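Local coordinates for protein catechol 2,3-dioxygenase (Rhodococcus sp., PDB 2WL9) that probably catalyses the iron-dependent extradiol ring cleavage of catechols by molecular oxygen, a step in the breakdown of aromatic hydrocarbons, at residues I150-D155 with R162-L167; V33-G36 with I41-R44; T218-L223 with E248-Y253. All blocks are in the same frame, centred on the assembly; numbering follows the deposited sequence.

Contact 1: residues I150-D155 with R162-L167; sequences IIIRED and RFYRLL
The ring of Y164 reaches out from its helix to meet the side chain of I152, and the two come from opposite directions. I152 touches with the end of its longer branch: CD1 lies 3.5 Å from Y164 OH and 4.3 Å from Y164 CZ, an oblique approach of methyl to phenol. That branch is directed here by its first torsion, which sets CG1 between the backbone N and the carbonyl carbon (chi1 59°). E154 adds a second, looser touch. Its bent chain brings OE2 to the ring edge, 4.0 Å from Y164 CE2, with the carboxylate turned nearly perpendicular to the ring (83°). One face of the phenol is covered within the helix itself, where F163 CD2 stands 3.5 Å above the ring centre. The hydroxyl finds its polar partner outside the pair, in a hydrogen bond to D110 OD2. D110 OD2 also lies close to E154 OE2, a pairing of acids that might favour a retained proton. Helix 157-167 is the next element after strand 149-152, and between these two segments Y164 is the one helix residue that touches. L199 of strand 199-201 touches both I152 and Y164, while from strand 61-68 I65 meets I152 and W67 meets Y164.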
ATOM      1  N   ILE C 150       2.546 -33.324  10.963  1.00 19.35           N
ATOM      2  CA  ILE C 150       2.864 -34.595  11.603  1.00 19.71           C
ATOM      3  C   ILE C 150       3.646 -35.525  10.685  1.00 19.77           C
ATOM      4  O   ILE C 150       3.400 -35.576   9.472  1.00 20.08           O
ATOM      5  CB  ILE C 150       1.580 -35.338  12.073  1.00 19.83           C
ATOM      6  CG1 ILE C 150       0.595 -35.525  10.903  1.00 18.52           C
ATOM      7  CG2 ILE C 150       0.946 -34.604  13.265  1.00 19.67           C
ATOM      8  CD1 ILE C 150      -0.685 -36.278  11.250  1.00 19.46           C
ATOM      9  N   ILE C 151       4.582 -36.263  11.273  1.00 19.68           N
ATOM     10  CA  ILE C 151       5.211 -37.383  10.585  1.00 19.65           C
ATOM     11  C   ILE C 151       4.635 -38.684  11.130  1.00 19.72           C
ATOM     12  O   ILE C 151       4.684 -38.941  12.344  1.00 19.93           O
ATOM     13  CB  ILE C 151       6.749 -37.363  10.695  1.00 19.84           C
ATOM     14  CG1 ILE C 151       7.316 -36.276   9.781  1.00 20.19           C
ATOM     15  CG2 ILE C 151       7.337 -38.735  10.327  1.00 19.14           C
ATOM     16  CD1 ILE C 151       8.831 -36.310   9.603  1.00 20.78           C
ATOM     17  N   ILE C 152       4.076 -39.486  10.228  1.00 19.72           N
ATOM     18  CA  ILE C 152       3.363 -40.707  10.606  1.00 20.17           C
ATOM     19  C   ILE C 152       3.918 -41.944   9.900  1.00 20.98           C
ATOM     20  O   ILE C 152       4.588 -41.832   8.871  1.00 21.22           O
ATOM     21  CB  ILE C 152       1.830 -40.577  10.387  1.00 19.97           C
ATOM     22  CG1 ILE C 152       1.499 -40.267   8.918  1.00 19.73           C
ATOM     23  CG2 ILE C 152       1.240 -39.517  11.339  1.00 19.83           C
ATOM     24  CD1 ILE C 152       0.009 -40.305   8.597  1.00 19.48           C
ATOM     25  N   ARG C 153       3.633 -43.115  10.465  1.00 21.75           N
ATOM     26  CA  ARG C 153       4.150 -44.383   9.958  1.00 22.46           C
ATOM     27  C   ARG C 153       3.471 -44.805   8.662  1.00 22.78           C
ATOM     28  O   ARG C 153       2.244 -44.816   8.560  1.00 22.87           O
ATOM     29  CB  ARG C 153       3.992 -45.470  11.023  1.00 22.80           C
ATOM     30  CG  ARG C 153       4.736 -46.769  10.744  1.00 23.63           C
ATOM     31  CD  ARG C 153       4.724 -47.655  11.981  1.00 25.67           C
ATOM     32  NE  ARG C 153       3.361 -47.960  12.408  1.00 27.60           N
ATOM     33  CZ  ARG C 153       3.028 -48.400  13.617  1.00 29.29           C
ATOM     34  NH1 ARG C 153       3.958 -48.599  14.542  1.00 29.65           N
ATOM     35  NH2 ARG C 153       1.754 -48.642  13.903  1.00 30.18           N
ATOM     36  N   GLU C 154       4.283 -45.136   7.665  1.00 23.47           N
ATOM     37  CA  GLU C 154       3.772 -45.696   6.423  1.00 24.06           C
ATOM     38  C   GLU C 154       4.671 -46.845   5.997  1.00 24.98           C
ATOM     39  O   GLU C 154       5.844 -46.631   5.699  1.00 25.20           O
ATOM     40  CB  GLU C 154       3.704 -44.635   5.315  1.00 23.91           C
ATOM     41  CG  GLU C 154       2.867 -43.405   5.636  1.00 23.19           C
ATOM     42  CD  GLU C 154       1.384 -43.684   5.832  1.00 23.74           C
ATOM     43  OE1 GLU C 154       0.871 -44.717   5.350  1.00 23.89           O
ATOM     44  OE2 GLU C 154       0.725 -42.839   6.465  1.00 24.09           O
ATOM     45  N   ASP C 155       4.123 -48.059   5.985  1.00 25.93           N
ATOM     46  CA  ASP C 155       4.854 -49.234   5.494  1.00 26.77           C
ATOM     47  C   ASP C 155       4.983 -49.230   3.968  1.00 26.82           C
ATOM     48  O   ASP C 155       5.877 -49.874   3.405  1.00 27.23           O
ATOM     49  CB  ASP C 155       4.181 -50.529   5.970  1.00 27.40           C
ATOM     50  CG  ASP C 155       2.835 -50.787   5.293  1.00 28.28           C
ATOM     51  OD1 ASP C 155       2.031 -49.839   5.136  1.00 29.22           O
ATOM     52  OD2 ASP C 155       2.580 -51.950   4.916  1.00 29.81           O
ATOM     53  N   ARG C 162      -0.359 -41.946  -2.968  1.00 24.06           N
ATOM     54  CA  ARG C 162      -1.567 -42.027  -3.800  1.00 24.43           C
ATOM     55  C   ARG C 162      -2.846 -41.748  -3.005  1.00 23.46           C
ATOM     56  O   ARG C 162      -3.729 -41.020  -3.471  1.00 23.24           O
ATOM     57  CB  ARG C 162      -1.683 -43.393  -4.488  1.00 25.13           C
ATOM     58  CG  ARG C 162      -0.567 -43.714  -5.467  1.00 27.91           C
ATOM     59  CD  ARG C 162      -0.842 -45.023  -6.188  1.00 32.01           C
ATOM     60  NE  ARG C 162       0.360 -45.550  -6.832  1.00 35.70           N
ATOM     61  CZ  ARG C 162       1.081 -46.571  -6.372  1.00 36.85           C
ATOM     62  NH1 ARG C 162       0.732 -47.203  -5.257  1.00 37.22           N
ATOM     63  NH2 ARG C 162       2.156 -46.969  -7.038  1.00 38.73           N
ATOM     64  N   PHE C 163      -2.935 -42.335  -1.811  1.00 22.79           N
ATOM     65  CA  PHE C 163      -4.072 -42.117  -0.916  1.00 21.76           C
ATOM     66  C   PHE C 163      -4.242 -40.634  -0.592  1.00 21.11           C
ATOM     67  O   PHE C 163      -5.313 -40.062  -0.793  1.00 21.18           O
ATOM     68  CB  PHE C 163      -3.900 -42.940   0.368  1.00 21.61           C
ATOM     69  CG  PHE C 163      -4.915 -42.628   1.441  1.00 20.67           C
ATOM     70  CD1 PHE C 163      -6.208 -43.133   1.358  1.00 20.22           C
ATOM     71  CD2 PHE C 163      -4.567 -41.847   2.541  1.00 19.45           C
ATOM     72  CE1 PHE C 163      -7.147 -42.855   2.346  1.00 18.93           C
ATOM     73  CE2 PHE C 163      -5.500 -41.557   3.540  1.00 19.29           C
ATOM     74  CZ  PHE C 163      -6.796 -42.067   3.441  1.00 18.54           C
ATOM     75  N   TYR C 164      -3.181 -40.012  -0.098  1.00 20.47           N
ATOM     76  CA  TYR C 164      -3.253 -38.610   0.285  1.00 19.97           C
ATOM     77  C   TYR C 164      -3.460 -37.656  -0.894  1.00 19.71           C
ATOM     78  O   TYR C 164      -4.079 -36.614  -0.722  1.00 19.81           O
ATOM     79  CB  TYR C 164      -2.079 -38.215   1.182  1.00 19.23           C
ATOM     80  CG  TYR C 164      -2.217 -38.816   2.561  1.00 19.57           C
ATOM     81  CD1 TYR C 164      -3.193 -38.353   3.449  1.00 19.24           C
ATOM     82  CD2 TYR C 164      -1.393 -39.860   2.971  1.00 18.97           C
ATOM     83  CE1 TYR C 164      -3.341 -38.913   4.708  1.00 20.14           C
ATOM     84  CE2 TYR C 164      -1.530 -40.432   4.232  1.00 19.95           C
ATOM     85  CZ  TYR C 164      -2.504 -39.951   5.093  1.00 20.23           C
ATOM     86  OH  TYR C 164      -2.640 -40.499   6.343  1.00 20.69           O
ATOM     87  N   ARG C 165      -2.994 -38.030  -2.086  1.00 19.96           N
ATOM     88  CA  ARG C 165      -3.293 -37.238  -3.284  1.00 19.89           C
ATOM     89  C   ARG C 165      -4.788 -37.240  -3.576  1.00 19.98           C
ATOM     90  O   ARG C 165      -5.347 -36.213  -3.952  1.00 19.92           O
ATOM     91  CB  ARG C 165      -2.495 -37.712  -4.499  1.00 19.83           C
ATOM     92  CG  ARG C 165      -1.035 -37.333  -4.418  1.00 19.95           C
ATOM     93  CD  ARG C 165      -0.318 -37.386  -5.753  1.00 20.62           C
ATOM     94  NE  ARG C 165       1.099 -37.066  -5.567  1.00 20.05           N
ATOM     95  CZ  ARG C 165       2.109 -37.855  -5.912  1.00 22.19           C
ATOM     96  NH1 ARG C 165       1.884 -39.025  -6.498  1.00 22.33           N
ATOM     97  NH2 ARG C 165       3.359 -37.469  -5.676  1.00 22.35           N
ATOM     98  N   LEU C 166      -5.433 -38.387  -3.368  1.00 20.35           N
ATOM     99  CA  LEU C 166      -6.880 -38.513  -3.544  1.00 20.61           C
ATOM    100  C   LEU C 166      -7.616 -37.580  -2.580  1.00 20.45           C
ATOM    101  O   LEU C 166      -8.617 -36.957  -2.951  1.00 20.20           O
ATOM    102  CB  LEU C 166      -7.326 -39.970  -3.336  1.00 21.18           C
ATOM    103  CG  LEU C 166      -8.778 -40.420  -3.566  1.00 22.22           C
ATOM    104  CD1 LEU C 166      -8.827 -41.930  -3.623  1.00 23.64           C
ATOM    105  CD2 LEU C 166      -9.738 -39.941  -2.491  1.00 23.41           C
ATOM    106  N   LEU C 167      -7.115 -37.492  -1.346  1.00 19.89           N
ATOM    107  CA  LEU C 167      -7.672 -36.583  -0.338  1.00 19.97           C
ATOM    108  C   LEU C 167      -7.534 -35.114  -0.732  1.00 19.73           C
ATOM    109  O   LEU C 167      -8.262 -34.266  -0.224  1.00 19.82           O
ATOM    110  CB  LEU C 167      -7.046 -36.839   1.045  1.00 19.70           C
ATOM    111  CG  LEU C 167      -7.916 -37.617   2.045  1.00 20.02           C
ATOM    112  CD1 LEU C 167      -8.302 -38.981   1.512  1.00 19.24           C
ATOM    113  CD2 LEU C 167      -7.227 -37.753   3.408  1.00 19.11           C
TER

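Contact 2: residues V33-G36 with I41-R44; sequences VDDG and IYLR
Y42 N donates to V33 O over 2.9 Å, in the plane of the carbonyl, and the edge of the Y42 ring lies beside the same oxygen, with Y42 CD2 3.4 Å from V33 O. The return bond, V33 N to Y42 O, has the same length but is straighter at the hydrogen (165° against 146°). Together they make V33 and Y42 a hydrogen-bonded antiparallel pair, with both side chains on one face of the sheet and CB of V33 4.1 Å from CB of Y42. V33 spends its second methyl on the next residue of that face, CG2 resting 3.8 Å from R44 CB. From there the arginine chain runs on extended, and its guanidinium is held away from the pair by S128 O, Q31 OE1 and the backbone carbonyls of R47 and W48.

D34, still beside I41, has CG anti to its own nitrogen (chi1 -170°) and lays its carboxylate against I41 CG2. It also uses OD1 to accept from G36 N at 2.8 Å, forming an Asx turn, and after D34 the chain turns off. D35 crosses the tyrosine at about a right angle, OD2 3.8 Å from Y42 CE2 in an oblique approach. This carboxylate is tied down by a salt bridge to R101 and a hydrogen bond with H49, whereas Y42 OH bonds to E37. Strand 31-33 is the outermost strand of its sheet within the chain, and the combination of ladder and turn is that of a beta hairpin, its connection begun by the Asx turn, in the N-terminal domain of a type I extradiol dioxygenase.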
ATOM      1  N   VAL C  33      -8.905 -27.634  28.155  1.00 19.72           N
ATOM      2  CA  VAL C  33     -10.363 -27.558  28.137  1.00 20.23           C
ATOM      3  C   VAL C  33     -10.937 -28.866  28.697  1.00 20.42           C
ATOM      4  O   VAL C  33     -10.728 -29.937  28.125  1.00 19.53           O
ATOM      5  CB  VAL C  33     -10.892 -27.288  26.707  1.00 20.03           C
ATOM      6  CG1 VAL C  33     -12.422 -27.288  26.677  1.00 19.87           C
ATOM      7  CG2 VAL C  33     -10.345 -25.962  26.166  1.00 20.97           C
ATOM      8  N   ASP C  34     -11.641 -28.769  29.827  1.00 21.45           N
ATOM      9  CA  ASP C  34     -12.238 -29.941  30.481  1.00 22.54           C
ATOM     10  C   ASP C  34     -13.749 -29.795  30.542  1.00 22.95           C
ATOM     11  O   ASP C  34     -14.276 -28.998  31.322  1.00 23.38           O
ATOM     12  CB  ASP C  34     -11.661 -30.117  31.893  1.00 22.93           C
ATOM     13  CG  ASP C  34     -12.046 -31.449  32.538  1.00 24.49           C
ATOM     14  OD1 ASP C  34     -13.051 -32.077  32.136  1.00 23.13           O
ATOM     15  OD2 ASP C  34     -11.327 -31.861  33.472  1.00 26.15           O
ATOM     16  N   ASP C  35     -14.442 -30.582  29.727  1.00 23.22           N
ATOM     17  CA  ASP C  35     -15.895 -30.519  29.641  1.00 23.99           C
ATOM     18  C   ASP C  35     -16.591 -31.505  30.576  1.00 24.42           C
ATOM     19  O   ASP C  35     -17.805 -31.704  30.491  1.00 25.09           O
ATOM     20  CB  ASP C  35     -16.348 -30.715  28.195  1.00 23.71           C
ATOM     21  CG  ASP C  35     -16.019 -29.516  27.318  1.00 23.74           C
ATOM     22  OD1 ASP C  35     -15.961 -28.379  27.844  1.00 23.58           O
ATOM     23  OD2 ASP C  35     -15.817 -29.714  26.106  1.00 23.64           O
ATOM     24  N   GLY C  36     -15.814 -32.112  31.466  1.00 24.84           N
ATOM     25  CA  GLY C  36     -16.353 -32.984  32.500  1.00 25.26           C
ATOM     26  C   GLY C  36     -16.526 -34.413  32.036  1.00 25.79           C
ATOM     27  O   GLY C  36     -17.164 -35.214  32.713  1.00 25.99           O
ATOM     28  N   ILE C  41      -9.842 -35.071  27.996  1.00 18.96           N
ATOM     29  CA  ILE C  41      -9.782 -33.616  28.043  1.00 18.56           C
ATOM     30  C   ILE C  41      -9.270 -33.128  26.689  1.00 18.01           C
ATOM     31  O   ILE C  41      -8.972 -33.944  25.805  1.00 17.97           O
ATOM     32  CB  ILE C  41      -8.897 -33.095  29.209  1.00 18.41           C
ATOM     33  CG1 ILE C  41      -7.464 -33.618  29.089  1.00 18.44           C
ATOM     34  CG2 ILE C  41      -9.521 -33.442  30.565  1.00 19.37           C
ATOM     35  CD1 ILE C  41      -6.464 -32.884  29.959  1.00 17.88           C
ATOM     36  N   TYR C  42      -9.187 -31.812  26.514  1.00 17.71           N
ATOM     37  CA  TYR C  42      -8.815 -31.238  25.219  1.00 17.38           C
ATOM     38  C   TYR C  42      -7.719 -30.187  25.345  1.00 17.21           C
ATOM     39  O   TYR C  42      -7.586 -29.519  26.371  1.00 17.75           O
ATOM     40  CB  TYR C  42     -10.023 -30.601  24.517  1.00 17.23           C
ATOM     41  CG  TYR C  42     -11.247 -31.484  24.408  1.00 17.19           C
ATOM     42  CD1 TYR C  42     -11.539 -32.172  23.230  1.00 16.78           C
ATOM     43  CD2 TYR C  42     -12.115 -31.624  25.490  1.00 17.59           C
ATOM     44  CE1 TYR C  42     -12.661 -32.991  23.141  1.00 17.41           C
ATOM     45  CE2 TYR C  42     -13.226 -32.432  25.416  1.00 18.15           C
ATOM     46  CZ  TYR C  42     -13.500 -33.110  24.243  1.00 18.67           C
ATOM     47  OH  TYR C  42     -14.614 -33.905  24.193  1.00 18.93           O
ATOM     48  N   LEU C  43      -6.944 -30.036  24.278  1.00 16.98           N
ATOM     49  CA  LEU C  43      -5.972 -28.956  24.212  1.00 16.79           C
ATOM     50  C   LEU C  43      -6.405 -27.995  23.120  1.00 16.63           C
ATOM     51  O   LEU C  43      -6.655 -28.392  21.994  1.00 16.48           O
ATOM     52  CB  LEU C  43      -4.562 -29.497  23.956  1.00 16.75           C
ATOM     53  CG  LEU C  43      -4.000 -30.477  24.993  1.00 17.09           C
ATOM     54  CD1 LEU C  43      -2.723 -31.152  24.466  1.00 16.19           C
ATOM     55  CD2 LEU C  43      -3.747 -29.809  26.338  1.00 16.31           C
ATOM     56  N   ARG C  44      -6.498 -26.725  23.477  1.00 17.17           N
ATOM     57  CA  ARG C  44      -6.996 -25.692  22.576  1.00 16.77           C
ATOM     58  C   ARG C  44      -5.841 -24.775  22.181  1.00 16.90           C
ATOM     59  O   ARG C  44      -4.999 -24.445  23.019  1.00 17.14           O
ATOM     60  CB  ARG C  44      -8.103 -24.924  23.304  1.00 16.74           C
ATOM     61  CG  ARG C  44      -8.685 -23.752  22.565  1.00 16.03           C
ATOM     62  CD  ARG C  44      -9.776 -23.104  23.394  1.00 17.04           C
ATOM     63  NE  ARG C  44     -10.626 -22.252  22.570  1.00 17.42           N
ATOM     64  CZ  ARG C  44     -11.195 -21.123  22.977  1.00 17.42           C
ATOM     65  NH1 ARG C  44     -10.992 -20.665  24.209  1.00 18.05           N
ATOM     66  NH2 ARG C  44     -11.944 -20.435  22.132  1.00 17.47           N
TER

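Contact 3: residues T218-L223 with E248-Y253; sequences THLDDL and EALTFY
In the iron-binding domain, which belongs to the glyoxalase superfamily, helix 220-232 packs its first turn against strand 250-255, the strand that supplies the iron ligand Y253. L223 carries most of the contact. Its CG lies anti to the backbone N (chi1 179°), which carries the two methyls toward the strand, where they part. CD2 presses on the backbone, 3.3 Å from L250 O, and also meets the side chain of L250, with CD2 of each leucine 4.3 Å apart. L220, one turn earlier, adds its CD1 at 4.0 Å from L250 CD2, so L250 is touched by both helix leucines. P264 of strand 261-266 backs both L223 and F252, and H227 meets the F252 ring edge-to-face. The interface continues into the assembly, for L220 of a neighbouring subunit packs on L250, and K243 of that subunit forms a salt bridge with D221. The side chain of F252 is about 11 Å from the iron, so it does not touch the metal. L223 and F252 run alongside each other in opposite senses, and L223 CD1 meets the edge of the phenyl ring, near its plane, 3.7 Å from F252 CE2.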
ATOM      1  N   THR C 218       3.353 -17.524  16.573  1.00 18.45           N
ATOM      2  CA  THR C 218       3.421 -16.295  15.765  1.00 18.61           C
ATOM      3  C   THR C 218       4.667 -15.475  16.105  1.00 19.29           C
ATOM      4  O   THR C 218       5.248 -14.819  15.226  1.00 19.63           O
ATOM      5  CB  THR C 218       2.172 -15.381  15.924  1.00 18.26           C
ATOM      6  OG1 THR C 218       2.020 -14.998  17.295  1.00 17.83           O
ATOM      7  CG2 THR C 218       0.905 -16.066  15.432  1.00 18.48           C
ATOM      8  N   HIS C 219       5.079 -15.537  17.370  1.00 19.48           N
ATOM      9  CA  HIS C 219       6.141 -14.693  17.895  1.00 20.33           C
ATOM     10  C   HIS C 219       7.348 -15.530  18.297  1.00 20.17           C
ATOM     11  O   HIS C 219       7.220 -16.536  19.009  1.00 19.79           O
ATOM     12  CB  HIS C 219       5.650 -13.913  19.118  1.00 20.24           C
ATOM     13  CG  HIS C 219       4.691 -12.806  18.801  1.00 21.66           C
ATOM     14  ND1 HIS C 219       3.529 -13.001  18.087  1.00 21.34           N
ATOM     15  CD2 HIS C 219       4.715 -11.491  19.129  1.00 22.76           C
ATOM     16  CE1 HIS C 219       2.878 -11.856  17.985  1.00 22.53           C
ATOM     17  NE2 HIS C 219       3.579 -10.922  18.606  1.00 22.96           N
ATOM     18  N   LEU C 220       8.522 -15.097  17.848  1.00 20.61           N
ATOM     19  CA  LEU C 220       9.766 -15.800  18.150  1.00 20.86           C
ATOM     20  C   LEU C 220       9.970 -15.958  19.656  1.00 20.98           C
ATOM     21  O   LEU C 220      10.434 -16.997  20.120  1.00 21.23           O
ATOM     22  CB  LEU C 220      10.963 -15.087  17.498  1.00 21.26           C
ATOM     23  CG  LEU C 220      12.398 -15.578  17.767  1.00 21.85           C
ATOM     24  CD1 LEU C 220      12.551 -17.088  17.623  1.00 22.28           C
ATOM     25  CD2 LEU C 220      13.382 -14.862  16.837  1.00 23.70           C
ATOM     26  N   ASP C 221       9.595 -14.939  20.420  1.00 21.24           N
ATOM     27  CA  ASP C 221       9.836 -14.930  21.862  1.00 21.82           C
ATOM     28  C   ASP C 221       9.116 -16.039  22.633  1.00 21.72           C
ATOM     29  O   ASP C 221       9.560 -16.434  23.715  1.00 21.97           O
ATOM     30  CB  ASP C 221       9.522 -13.546  22.431  1.00 22.11           C
ATOM     31  CG  ASP C 221      10.491 -12.491  21.925  1.00 22.66           C
ATOM     32  OD1 ASP C 221      11.549 -12.878  21.403  1.00 23.83           O
ATOM     33  OD2 ASP C 221      10.201 -11.291  22.035  1.00 23.34           O
ATOM     34  N   ASP C 222       8.017 -16.534  22.065  1.00 21.52           N
ATOM     35  CA  ASP C 222       7.304 -17.689  22.611  1.00 21.09           C
ATOM     36  C   ASP C 222       8.059 -18.991  22.398  1.00 20.98           C
ATOM     37  O   ASP C 222       7.991 -19.896  23.232  1.00 21.09           O
ATOM     38  CB  ASP C 222       5.893 -17.775  22.024  1.00 21.02           C
ATOM     39  CG  ASP C 222       4.920 -16.849  22.733  1.00 20.99           C
ATOM     40  OD1 ASP C 222       5.055 -16.699  23.966  1.00 22.34           O
ATOM     41  OD2 ASP C 222       4.033 -16.273  22.067  1.00 20.26           O
ATOM     42  N   LEU C 223       8.767 -19.089  21.278  1.00 21.16           N
ATOM     43  CA  LEU C 223       9.651 -20.224  21.031  1.00 21.23           C
ATOM     44  C   LEU C 223      10.796 -20.218  22.037  1.00 21.57           C
ATOM     45  O   LEU C 223      11.125 -21.258  22.612  1.00 21.22           O
ATOM     46  CB  LEU C 223      10.183 -20.203  19.596  1.00 21.23           C
ATOM     47  CG  LEU C 223      11.156 -21.308  19.176  1.00 21.85           C
ATOM     48  CD1 LEU C 223      10.494 -22.686  19.198  1.00 22.50           C
ATOM     49  CD2 LEU C 223      11.725 -21.008  17.803  1.00 23.29           C
ATOM     50  N   GLU C 248      12.068 -23.984   6.122  1.00 22.22           N
ATOM     51  CA  GLU C 248      12.883 -22.844   6.594  1.00 22.30           C
ATOM     52  C   GLU C 248      12.412 -22.280   7.948  1.00 22.00           C
ATOM     53  O   GLU C 248      12.651 -21.115   8.280  1.00 21.83           O
ATOM     54  CB  GLU C 248      13.013 -21.757   5.510  1.00 22.81           C
ATOM     55  CG  GLU C 248      13.678 -22.280   4.226  1.00 23.33           C
ATOM     56  CD  GLU C 248      14.095 -21.196   3.236  1.00 25.28           C
ATOM     57  OE1 GLU C 248      14.135 -20.001   3.596  1.00 23.55           O
ATOM     58  OE2 GLU C 248      14.394 -21.561   2.078  1.00 26.65           O
ATOM     59  N   ALA C 249      11.752 -23.133   8.724  1.00 22.02           N
ATOM     60  CA  ALA C 249      11.243 -22.775  10.047  1.00 21.42           C
ATOM     61  C   ALA C 249      12.315 -22.940  11.120  1.00 21.21           C
ATOM     62  O   ALA C 249      13.113 -23.868  11.062  1.00 21.39           O
ATOM     63  CB  ALA C 249      10.041 -23.630  10.384  1.00 21.02           C
ATOM     64  N   LEU C 250      12.328 -22.039  12.097  1.00 21.00           N
ATOM     65  CA  LEU C 250      13.236 -22.167  13.240  1.00 20.88           C
ATOM     66  C   LEU C 250      12.595 -23.036  14.315  1.00 20.64           C
ATOM     67  O   LEU C 250      11.624 -22.620  14.950  1.00 20.51           O
ATOM     68  CB  LEU C 250      13.594 -20.793  13.811  1.00 20.97           C
ATOM     69  CG  LEU C 250      14.790 -20.749  14.764  1.00 21.65           C
ATOM     70  CD1 LEU C 250      16.077 -21.096  14.020  1.00 23.33           C
ATOM     71  CD2 LEU C 250      14.907 -19.377  15.409  1.00 22.24           C
ATOM     72  N   THR C 251      13.134 -24.239  14.518  1.00 20.49           N
ATOM     73  CA  THR C 251      12.469 -25.240  15.366  1.00 20.62           C
ATOM     74  C   THR C 251      13.442 -26.093  16.169  1.00 20.73           C
ATOM     75  O   THR C 251      14.607 -26.212  15.816  1.00 21.09           O
ATOM     76  CB  THR C 251      11.606 -26.236  14.539  1.00 20.50           C
ATOM     77  OG1 THR C 251      12.452 -27.225  13.929  1.00 21.33           O
ATOM     78  CG2 THR C 251      10.760 -25.548  13.466  1.00 20.05           C
ATOM     79  N   PHE C 252      12.949 -26.691  17.253  1.00 20.77           N
ATOM     80  CA  PHE C 252      13.670 -27.764  17.924  1.00 20.77           C
ATOM     81  C   PHE C 252      12.721 -28.945  18.133  1.00 20.52           C
ATOM     82  O   PHE C 252      11.507 -28.791  17.999  1.00 19.99           O
ATOM     83  CB  PHE C 252      14.322 -27.283  19.232  1.00 21.18           C
ATOM     84  CG  PHE C 252      13.349 -26.942  20.320  1.00 21.93           C
ATOM     85  CD1 PHE C 252      13.108 -27.845  21.353  1.00 22.62           C
ATOM     86  CD2 PHE C 252      12.690 -25.715  20.336  1.00 22.04           C
ATOM     87  CE1 PHE C 252      12.219 -27.536  22.371  1.00 22.34           C
ATOM     88  CE2 PHE C 252      11.797 -25.401  21.356  1.00 21.27           C
ATOM     89  CZ  PHE C 252      11.563 -26.317  22.375  1.00 22.73           C
ATOM     90  N   TYR C 253      13.278 -30.118  18.426  1.00 20.53           N
ATOM     91  CA  TYR C 253      12.493 -31.333  18.645  1.00 20.43           C
ATOM     92  C   TYR C 253      12.740 -31.849  20.056  1.00 20.59           C
ATOM     93  O   TYR C 253      13.890 -32.115  20.423  1.00 21.09           O
ATOM     94  CB  TYR C 253      12.911 -32.425  17.656  1.00 20.74           C
ATOM     95  CG  TYR C 253      12.530 -32.208  16.205  1.00 20.47           C
ATOM     96  CD1 TYR C 253      11.512 -32.961  15.622  1.00 21.30           C
ATOM     97  CD2 TYR C 253      13.211 -31.287  15.406  1.00 19.87           C
ATOM     98  CE1 TYR C 253      11.160 -32.794  14.284  1.00 21.91           C
ATOM     99  CE2 TYR C 253      12.867 -31.110  14.056  1.00 21.21           C
ATOM    100  CZ  TYR C 253      11.839 -31.876  13.502  1.00 22.19           C
ATOM    101  OH  TYR C 253      11.468 -31.727  12.177  1.00 22.65           O
TER

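In the fold
Contacts 1 and 3 are both buried helix-on-strand packings in the iron-binding, glyoxalase-like part of the chain and reach the same beta sheet, yet they lie on opposite sides of the chain's centre, about 26 Å apart between centres. Contact 1 depends on one tyrosine with its polar end facing an acidic neighbour, whereas in contact 3 the side-chain packing is apolar, with one methyl against a backbone carbonyl, and continues into a neighbouring subunit. Contact 2 belongs to the N-terminal domain. It is only partly buried and is the one joined by backbone hydrogen bonds, with carboxylates along its exposed part. Both strands of contacts 1 and 3 carry an iron ligand: H149 just before 150-155, Y253 at the end of 248-253.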